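Local structure of myosin-I heavy chain (Dictyostelium discoideum, 5EJY) at residues I247-N252 with R256-T261; S269-L274 with V283-V288; D8-L13 with L142-A147. The protein is an actin-based ATPase motor involved in the early steps of phagocytosis and in adhesion, this chain being a MyTH4-FERM unit of its tail. All coordinates share one frame; numbering follows the deposited sequence.

Interaction 1: I247-N252 with R256-T261; sequences IIESFN and RDIAPT
Glu249 and Arg256 pair through their backbones as an antiparallel hydrogen-bonded pair. Arg256 N donates to Glu249 O at 2.9 Å, and Glu249 N donates to Arg256 O at 3.1 Å, both bonds bent little from straight (163° at the hydrogen). The pair attaches the short edge strand 254-256 to strand 245-251 in the mixed sheet of the ubiquitin-like lobe of the FERM domain; beyond it the chain leaves for helix 264-277. Water continues the link: water 1 accepts from Ile258 N and lies 2.8 Å from Ile247 O, while water 2 donates to Asp257 O and, weakly, to Glu249 OE2. Among the side-chain packing contacts, Glu249 CG lies 3.8 Å from Arg256 CB on the same sheet face. The guanidinium leads away, and the carboxylate instead forms a salt bridge with Lys270 through OE1. With CG1 beside its backbone N (chi1 -62°), Ile258 lays CD1 against the strand, 3.6 Å from Glu249 N, and CB 3.5 Å from Ile247 O. Were Glu249 replaced by an alanine, Lys270 would probably lose its carboxylate mate and Arg256 CB the methylene that lies against it. Asp257 turns away, its carboxylate bridged to Lys292.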
loop_
_atom_site.group_PDB
_atom_site.type_symbol
_atom_site.label_atom_id
_atom_site.label_comp_id
_atom_site.label_asym_id
_atom_site.label_seq_id
_atom_site.Cartn_x
_atom_site.Cartn_y
_atom_site.Cartn_z
ATOM N N ILE A 247 2.453 6.954 -2.017
ATOM C CA ILE A 247 1.245 6.384 -2.574
ATOM C C ILE A 247 0.299 6.158 -1.410
ATOM O O ILE A 247 0.694 5.580 -0.399
ATOM C CB ILE A 247 1.540 5.043 -3.280
ATOM C CG1 ILE A 247 2.451 5.282 -4.500
ATOM C CG2 ILE A 247 0.233 4.379 -3.722
ATOM C CD1 ILE A 247 3.017 4.005 -5.117
ATOM N N ILE A 248 -0.939 6.628 -1.547
ATOM C CA ILE A 248 -1.951 6.430 -0.517
ATOM C C ILE A 248 -3.073 5.534 -1.027
ATOM O O ILE A 248 -3.167 5.264 -2.232
ATOM C CB ILE A 248 -2.534 7.790 0.005
ATOM C CG1 ILE A 248 -3.148 8.599 -1.139
ATOM C CG2 ILE A 248 -1.457 8.584 0.722
ATOM C CD1 ILE A 248 -4.624 8.370 -1.330
ATOM N N GLU A 249 -3.906 5.047 -0.109
ATOM C CA GLU A 249 -5.074 4.274 -0.498
ATOM C C GLU A 249 -6.320 5.144 -0.424
ATOM O O GLU A 249 -6.456 5.993 0.459
ATOM C CB GLU A 249 -5.234 3.012 0.362
ATOM C CG GLU A 249 -5.226 3.256 1.829
ATOM C CD GLU A 249 -5.383 1.977 2.646
ATOM O OE1 GLU A 249 -6.422 1.838 3.305
ATOM O OE2 GLU A 249 -4.473 1.121 2.633
ATOM N N SER A 250 -7.215 4.945 -1.375
ATOM C CA SER A 250 -8.447 5.716 -1.429
ATOM C C SER A 250 -9.625 4.772 -1.602
ATOM O O SER A 250 -9.764 4.120 -2.633
ATOM C CB SER A 250 -8.396 6.718 -2.579
ATOM O OG SER A 250 -9.605 7.449 -2.675
ATOM N N PHE A 251 -10.464 4.691 -0.576
ATOM C CA PHE A 251 -11.659 3.864 -0.628
ATOM C C PHE A 251 -12.866 4.781 -0.669
ATOM O O PHE A 251 -13.145 5.485 0.305
ATOM C CB PHE A 251 -11.761 2.986 0.613
ATOM C CG PHE A 251 -10.860 1.801 0.601
ATOM C CD1 PHE A 251 -11.279 0.609 0.041
ATOM C CD2 PHE A 251 -9.601 1.865 1.181
ATOM C CE1 PHE A 251 -10.454 -0.498 0.043
ATOM C CE2 PHE A 251 -8.769 0.766 1.185
ATOM C CZ PHE A 251 -9.193 -0.418 0.620
ATOM N N ASN A 252 -13.571 4.782 -1.795
ATOM C CA ASN A 252 -14.754 5.614 -1.945
ATOM C C ASN A 252 -14.474 7.043 -1.505
ATOM O O ASN A 252 -15.275 7.656 -0.796
ATOM C CB ASN A 252 -15.921 5.024 -1.147
ATOM C CG ASN A 252 -16.332 3.647 -1.645
ATOM O OD1 ASN A 252 -16.362 3.396 -2.851
ATOM N ND2 ASN A 252 -16.638 2.744 -0.718
ATOM N N ARG A 256 -6.309 7.139 3.104
ATOM C CA ARG A 256 -5.534 6.713 4.255
ATOM C C ARG A 256 -4.067 6.540 3.870
ATOM O O ARG A 256 -3.746 6.039 2.785
ATOM C CB ARG A 256 -6.064 5.393 4.840
ATOM C CG ARG A 256 -7.421 5.478 5.554
ATOM C CD ARG A 256 -7.321 6.222 6.905
ATOM N NE ARG A 256 -8.622 6.314 7.564
ATOM C CZ ARG A 256 -9.484 7.316 7.388
ATOM N NH1 ARG A 256 -9.184 8.328 6.579
ATOM N NH2 ARG A 256 -10.650 7.310 8.028
ATOM N N ASP A 257 -3.196 6.946 4.781
ATOM C CA ASP A 257 -1.760 6.885 4.595
ATOM C C ASP A 257 -1.311 5.430 4.476
ATOM O O ASP A 257 -1.883 4.540 5.109
ATOM C CB ASP A 257 -1.077 7.548 5.801
ATOM C CG ASP A 257 0.437 7.550 5.700
ATOM O OD1 ASP A 257 0.968 8.334 4.898
ATOM O OD2 ASP A 257 1.097 6.776 6.422
ATOM N N ILE A 258 -0.292 5.196 3.660
ATOM C CA ILE A 258 0.360 3.890 3.614
ATOM C C ILE A 258 1.798 4.090 4.097
ATOM O O ILE A 258 2.524 4.914 3.546
ATOM C CB ILE A 258 0.349 3.306 2.180
ATOM C CG1 ILE A 258 -1.086 3.073 1.681
ATOM C CG2 ILE A 258 1.142 1.989 2.128
ATOM C CD1 ILE A 258 -1.157 2.681 0.167
ATOM N N ALA A 259 2.213 3.365 5.130
ATOM C CA ALA A 259 3.576 3.519 5.648
ATOM C C ALA A 259 4.634 3.076 4.629
ATOM O O ALA A 259 4.367 2.222 3.792
ATOM C CB ALA A 259 3.745 2.754 6.949
ATOM N N PRO A 260 5.845 3.647 4.719
ATOM C CA PRO A 260 6.883 3.364 3.720
ATOM C C PRO A 260 7.204 1.888 3.609
ATOM O O PRO A 260 7.457 1.428 2.500
ATOM C CB PRO A 260 8.098 4.127 4.255
ATOM C CG PRO A 260 7.504 5.275 5.013
ATOM C CD PRO A 260 6.275 4.682 5.682
ATOM N N THR A 261 7.184 1.154 4.722
ATOM C CA THR A 261 7.545 -0.265 4.685
ATOM C C THR A 261 6.335 -1.178 4.479
ATOM O O THR A 261 6.485 -2.392 4.371
ATOM C CB THR A 261 8.262 -0.695 5.986
ATOM O OG1 THR A 261 7.386 -0.484 7.086
ATOM C CG2 THR A 261 9.520 0.125 6.203
HETATM O O HOH W 1 1.386 6.870 1.948
HETATM O O HOH W 2 -2.802 1.941 5.014
#

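Interaction 2: S269-L274 with V283-V288; sequences SKVENL and VNFKFV
The Phe285 ring takes Val271 CG2 over one face, the methyl standing 3.5 Å from the ring centroid and only 12° off the ring normal. At the ring's edge, in its plane, lies Phe287 CE1, and Phe285 CZ in turn sits 3.6 Å above the centre of the Phe287 ring, an edge-on approach between two residues of one strand. The CH-pi contact joins helix 264-277 to strand 285-291, where the helix packs against the mixed sheet of the ubiquitin-like lobe of the FERM domain. Phe251, from the neighbouring strand 245-251, meets both Val271 and Phe285, so the valine is set among aromatic side chains.

Both Val271 methyls are used. Its chi1 of 171° puts CG1 opposite the backbone N and leaves CG2 beside that N; from there CG2 reaches the ring, while CG1 turns to Val283 CG1 at 4.1 Å. The valine and the phenylalanine side chains cross at about a right angle, with the methyl over the ring centre. One helical turn on, Leu274 also faces the strand segment, but more loosely. The contact is wholly apolar across these two segments and lies toward the surface of the lobe, with the touching residues only partly exposed. At its outer end, Leu274 CG approaches Val283 CG2 at 4.3 Å.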
loop_
_atom_site.group_PDB
_atom_site.type_symbol
_atom_site.label_atom_id
_atom_site.label_comp_id
_atom_site.label_asym_id
_atom_site.label_seq_id
_atom_site.Cartn_x
_atom_site.Cartn_y
_atom_site.Cartn_z
ATOM N N SER A 269 -5.231 -7.017 -0.684
ATOM C CA SER A 269 -5.943 -7.959 0.180
ATOM C C SER A 269 -7.080 -7.276 0.933
ATOM O O SER A 269 -8.174 -7.826 1.057
ATOM C CB SER A 269 -4.975 -8.592 1.188
ATOM O OG SER A 269 -3.912 -9.238 0.507
ATOM N N LYS A 270 -6.814 -6.082 1.447
ATOM C CA LYS A 270 -7.844 -5.329 2.185
ATOM C C LYS A 270 -9.024 -4.966 1.300
ATOM O O LYS A 270 -10.183 -4.974 1.744
ATOM C CB LYS A 270 -7.262 -4.059 2.800
ATOM C CG LYS A 270 -6.255 -4.298 3.891
ATOM C CD LYS A 270 -6.275 -3.179 4.921
ATOM C CE LYS A 270 -6.397 -1.811 4.270
ATOM N NZ LYS A 270 -6.166 -0.709 5.261
ATOM N N VAL A 271 -8.724 -4.632 0.052
ATOM C CA VAL A 271 -9.739 -4.310 -0.939
ATOM C C VAL A 271 -10.647 -5.500 -1.178
ATOM O O VAL A 271 -11.875 -5.373 -1.177
ATOM C CB VAL A 271 -9.107 -3.845 -2.267
ATOM C CG1 VAL A 271 -10.176 -3.714 -3.369
ATOM C CG2 VAL A 271 -8.384 -2.529 -2.059
ATOM N N GLU A 272 -10.040 -6.664 -1.355
ATOM C CA GLU A 272 -10.787 -7.897 -1.526
ATOM C C GLU A 272 -11.620 -8.192 -0.271
ATOM O O GLU A 272 -12.781 -8.600 -0.374
ATOM C CB GLU A 272 -9.828 -9.050 -1.826
ATOM C CG GLU A 272 -10.510 -10.356 -2.182
ATOM C CD GLU A 272 -9.516 -11.468 -2.476
ATOM O OE1 GLU A 272 -8.996 -12.077 -1.521
ATOM O OE2 GLU A 272 -9.257 -11.729 -3.665
ATOM N N ASN A 273 -11.036 -7.977 0.909
ATOM C CA ASN A 273 -11.757 -8.192 2.167
ATOM C C ASN A 273 -13.008 -7.305 2.277
ATOM O O ASN A 273 -14.076 -7.762 2.694
ATOM C CB ASN A 273 -10.841 -7.932 3.373
ATOM C CG ASN A 273 -9.751 -8.974 3.514
ATOM O OD1 ASN A 273 -9.859 -10.066 2.976
ATOM N ND2 ASN A 273 -8.701 -8.643 4.259
ATOM N N LEU A 274 -12.865 -6.037 1.904
ATOM C CA LEU A 274 -13.972 -5.086 1.963
ATOM C C LEU A 274 -15.059 -5.460 0.955
ATOM O O LEU A 274 -16.248 -5.384 1.260
ATOM C CB LEU A 274 -13.484 -3.655 1.708
ATOM C CG LEU A 274 -14.577 -2.573 1.679
ATOM C CD1 LEU A 274 -15.227 -2.410 3.055
ATOM C CD2 LEU A 274 -14.037 -1.236 1.179
ATOM N N VAL A 283 -17.407 -0.800 -4.090
ATOM C CA VAL A 283 -15.998 -0.603 -3.769
ATOM C C VAL A 283 -15.300 0.210 -4.849
ATOM O O VAL A 283 -14.939 -0.312 -5.907
ATOM C CB VAL A 283 -15.258 -1.939 -3.586
ATOM C CG1 VAL A 283 -13.781 -1.692 -3.322
ATOM C CG2 VAL A 283 -15.878 -2.726 -2.441
ATOM N N ASN A 284 -15.118 1.494 -4.566
ATOM C CA ASN A 284 -14.429 2.406 -5.464
ATOM C C ASN A 284 -13.013 2.667 -4.954
ATOM O O ASN A 284 -12.738 3.706 -4.356
ATOM C CB ASN A 284 -15.212 3.716 -5.544
ATOM C CG ASN A 284 -14.550 4.745 -6.431
ATOM O OD1 ASN A 284 -13.782 4.411 -7.334
ATOM N ND2 ASN A 284 -14.853 6.015 -6.180
ATOM N N PHE A 285 -12.118 1.717 -5.185
ATOM C CA PHE A 285 -10.768 1.824 -4.649
ATOM C C PHE A 285 -9.778 2.358 -5.672
ATOM O O PHE A 285 -9.823 1.971 -6.829
ATOM C CB PHE A 285 -10.266 0.467 -4.158
ATOM C CG PHE A 285 -8.789 0.441 -3.915
ATOM C CD1 PHE A 285 -8.256 0.994 -2.767
ATOM C CD2 PHE A 285 -7.930 -0.107 -4.851
ATOM C CE1 PHE A 285 -6.890 0.988 -2.549
ATOM C CE2 PHE A 285 -6.569 -0.117 -4.635
ATOM C CZ PHE A 285 -6.052 0.438 -3.482
ATOM N N LYS A 286 -8.874 3.224 -5.222
ATOM C CA LYS A 286 -7.739 3.665 -6.034
ATOM C C LYS A 286 -6.495 3.759 -5.166
ATOM O O LYS A 286 -6.586 4.106 -3.986
ATOM C CB LYS A 286 -7.987 5.073 -6.594
ATOM C CG LYS A 286 -9.283 5.274 -7.343
ATOM C CD LYS A 286 -9.510 6.765 -7.608
ATOM C CE LYS A 286 -10.563 6.980 -8.690
ATOM N N PHE A 287 -5.333 3.485 -5.755
ATOM C CA PHE A 287 -4.090 3.984 -5.197
ATOM C C PHE A 287 -3.940 5.384 -5.768
ATOM O O PHE A 287 -4.260 5.614 -6.940
ATOM C CB PHE A 287 -2.889 3.159 -5.669
ATOM C CG PHE A 287 -2.777 1.791 -5.051
ATOM C CD1 PHE A 287 -2.441 1.643 -3.713
ATOM C CD2 PHE A 287 -2.927 0.650 -5.836
ATOM C CE1 PHE A 287 -2.305 0.376 -3.151
ATOM C CE2 PHE A 287 -2.796 -0.606 -5.282
ATOM C CZ PHE A 287 -2.486 -0.736 -3.929
ATOM N N VAL A 288 -3.433 6.313 -4.971
ATOM C CA VAL A 288 -3.180 7.657 -5.474
ATOM C C VAL A 288 -1.771 8.113 -5.107
ATOM O O VAL A 288 -1.319 7.925 -3.968
ATOM C CB VAL A 288 -4.201 8.670 -4.900
ATOM C CG1 VAL A 288 -4.026 10.027 -5.568
ATOM C CG2 VAL A 288 -5.629 8.158 -5.100
#

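Interaction 3: D8-L13 with L142-A147; sequences DEEISL and LIKYFA
Glu10 and Lys144 both start with CG beside the backbone N (chi1 -64° and -58°), but their chains then differ. The glutamate runs out extended through chi2, whereas the lysine bends there, at -111°, before straightening toward its ammonium group. The two side chains cross at a slant, and their charged ends meet with Glu10 OE2 3.7 Å from Lys144 NZ, a long salt bridge.

This contact joins the N-terminal lead-in of the chain, a loop before helix 16-23, to the first turn of helix 143-155 in the helical MyTH4 domain. Residues 8-13 have helical backbone angles, though without the regular bonds of a helix; Ile11 N donates to Asp8 O at 3.2 Å. On the helix side the regular pattern is established, with Ala147 N bonded to Ile143 O at 2.8 Å. The other carboxylate oxygen of Glu10, OE1, accepts a hydrogen bond from the backbone N of Asn7, which would limit rotation of the carboxylate. Asp8 forms a salt bridge with Lys151, farther along the same helix, and Ile11 packs on Lys151, Thr152 and Gln155, so the lead-in follows the helix by both charge and apolar contact.

Between two partly exposed residues at the protein surface, an opposite-charge pair this long is likely to contribute mainly through electrostatic attraction, and it should weaken as salt screens the charges.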
loop_
_atom_site.group_PDB
_atom_site.type_symbol
_atom_site.label_atom_id
_atom_site.label_comp_id
_atom_site.label_asym_id
_atom_site.label_seq_id
_atom_site.Cartn_x
_atom_site.Cartn_y
_atom_site.Cartn_z
ATOM N N ASP A 8 25.997 -21.645 -1.882
ATOM C CA ASP A 8 26.020 -22.922 -2.588
ATOM C C ASP A 8 26.791 -23.970 -1.779
ATOM O O ASP A 8 26.459 -25.152 -1.800
ATOM C CB ASP A 8 26.648 -22.784 -3.986
ATOM C CG ASP A 8 25.685 -22.195 -5.017
ATOM O OD1 ASP A 8 24.450 -22.258 -4.816
ATOM O OD2 ASP A 8 26.171 -21.678 -6.047
ATOM N N GLU A 9 27.809 -23.522 -1.053
ATOM C CA GLU A 9 28.716 -24.436 -0.364
ATOM C C GLU A 9 28.101 -25.013 0.903
ATOM O O GLU A 9 28.614 -25.984 1.466
ATOM C CB GLU A 9 30.018 -23.717 -0.013
ATOM C CG GLU A 9 29.812 -22.526 0.906
ATOM C CD GLU A 9 31.115 -21.952 1.414
ATOM O OE1 GLU A 9 32.186 -22.473 1.027
ATOM O OE2 GLU A 9 31.064 -20.981 2.201
ATOM N N GLU A 10 27.007 -24.405 1.354
ATOM C CA GLU A 10 26.318 -24.850 2.561
ATOM C C GLU A 10 25.141 -25.737 2.213
ATOM O O GLU A 10 24.504 -26.296 3.099
ATOM C CB GLU A 10 25.779 -23.664 3.349
ATOM C CG GLU A 10 26.796 -22.699 3.910
ATOM C CD GLU A 10 26.110 -21.559 4.639
ATOM O OE1 GLU A 10 25.754 -20.555 3.976
ATOM O OE2 GLU A 10 25.893 -21.680 5.867
ATOM N N ILE A 11 24.835 -25.843 0.926
ATOM C CA ILE A 11 23.714 -26.662 0.485
ATOM C C ILE A 11 23.855 -28.099 0.970
ATOM O O ILE A 11 22.872 -28.734 1.350
ATOM C CB ILE A 11 23.606 -26.695 -1.050
ATOM C CG1 ILE A 11 23.138 -25.347 -1.591
ATOM C CG2 ILE A 11 22.653 -27.784 -1.482
ATOM C CD1 ILE A 11 23.196 -25.268 -3.099
ATOM N N SER A 12 25.082 -28.617 0.935
ATOM C CA SER A 12 25.326 -30.005 1.300
ATOM C C SER A 12 25.264 -30.225 2.815
ATOM O O SER A 12 25.046 -31.338 3.269
ATOM C CB SER A 12 26.665 -30.499 0.717
ATOM O OG SER A 12 27.757 -29.725 1.183
ATOM N N LEU A 13 25.448 -29.161 3.586
ATOM C CA LEU A 13 25.413 -29.255 5.044
ATOM C C LEU A 13 23.999 -29.323 5.625
ATOM O O LEU A 13 23.792 -29.842 6.724
ATOM C CB LEU A 13 26.160 -28.076 5.663
ATOM C CG LEU A 13 27.679 -28.181 5.523
ATOM C CD1 LEU A 13 28.351 -26.849 5.843
ATOM C CD2 LEU A 13 28.195 -29.300 6.431
ATOM N N LEU A 142 14.140 -24.095 10.369
ATOM C CA LEU A 142 13.953 -24.860 9.146
ATOM C C LEU A 142 14.480 -24.151 7.903
ATOM O O LEU A 142 14.744 -24.789 6.888
ATOM C CB LEU A 142 12.467 -25.206 8.968
ATOM C CG LEU A 142 12.002 -25.888 7.675
ATOM C CD1 LEU A 142 12.640 -27.285 7.477
ATOM C CD2 LEU A 142 10.480 -25.981 7.690
ATOM N N ILE A 143 14.646 -22.835 7.976
ATOM C CA ILE A 143 14.869 -22.065 6.761
ATOM C C ILE A 143 16.104 -22.475 5.948
ATOM O O ILE A 143 16.069 -22.416 4.740
ATOM C CB ILE A 143 14.909 -20.555 7.014
ATOM C CG1 ILE A 143 14.953 -19.799 5.681
ATOM C CG2 ILE A 143 16.063 -20.191 7.940
ATOM C CD1 ILE A 143 14.521 -18.338 5.808
ATOM N N LYS A 144 17.190 -22.863 6.606
ATOM C CA LYS A 144 18.382 -23.289 5.866
ATOM C C LYS A 144 18.158 -24.605 5.118
ATOM O O LYS A 144 18.644 -24.786 4.004
ATOM C CB LYS A 144 19.590 -23.395 6.792
ATOM C CG LYS A 144 19.921 -22.100 7.506
ATOM C CD LYS A 144 21.220 -21.492 7.011
ATOM C CE LYS A 144 21.853 -20.605 8.081
ATOM N NZ LYS A 144 23.090 -19.930 7.597
ATOM N N TYR A 145 17.416 -25.521 5.727
ATOM C CA TYR A 145 17.104 -26.781 5.073
ATOM C C TYR A 145 16.215 -26.531 3.873
ATOM O O TYR A 145 16.385 -27.145 2.824
ATOM C CB TYR A 145 16.408 -27.738 6.042
ATOM C CG TYR A 145 17.273 -28.133 7.211
ATOM C CD1 TYR A 145 18.190 -29.185 7.100
ATOM C CD2 TYR A 145 17.189 -27.463 8.418
ATOM C CE1 TYR A 145 18.987 -29.547 8.180
ATOM C CE2 TYR A 145 17.984 -27.817 9.493
ATOM C CZ TYR A 145 18.879 -28.861 9.366
ATOM O OH TYR A 145 19.667 -29.214 10.436
ATOM N N PHE A 146 15.258 -25.621 4.025
ATOM C CA PHE A 146 14.337 -25.351 2.938
ATOM C C PHE A 146 15.065 -24.608 1.837
ATOM O O PHE A 146 14.854 -24.869 0.661
ATOM C CB PHE A 146 13.095 -24.556 3.406
ATOM C CG PHE A 146 12.168 -24.230 2.284
ATOM C CD1 PHE A 146 11.461 -25.233 1.645
ATOM C CD2 PHE A 146 12.049 -22.933 1.821
ATOM C CE1 PHE A 146 10.622 -24.939 0.570
ATOM C CE2 PHE A 146 11.216 -22.639 0.736
ATOM C CZ PHE A 146 10.500 -23.638 0.125
ATOM N N ALA A 147 15.934 -23.684 2.221
ATOM C CA ALA A 147 16.709 -22.952 1.223
ATOM C C ALA A 147 17.616 -23.895 0.429
ATOM O O ALA A 147 17.808 -23.727 -0.778
ATOM C CB ALA A 147 17.529 -21.862 1.894
#

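In the fold
Interactions 1 and 2 share the mixed sheet of the ubiquitin-like lobe, whose neighbouring strands 245-251 and 285-291 join them directly: Ile248 N lies 2.8 Å from Val288 O, a probable hydrogen bond, and their centres are 10 Å apart. Interaction 1 is buried and works through main-chain bonds, water and side-chain packing at the sheet edge, while interaction 2, nearer the surface, joins helix to strand by apolar side chains alone. Interaction 3 sets the N-terminal loop against a helix of the MyTH4 domain, its centre 38 to 39 Å from the other two; it lies at the surface, and its one close contact across the two segments is a long charge pair.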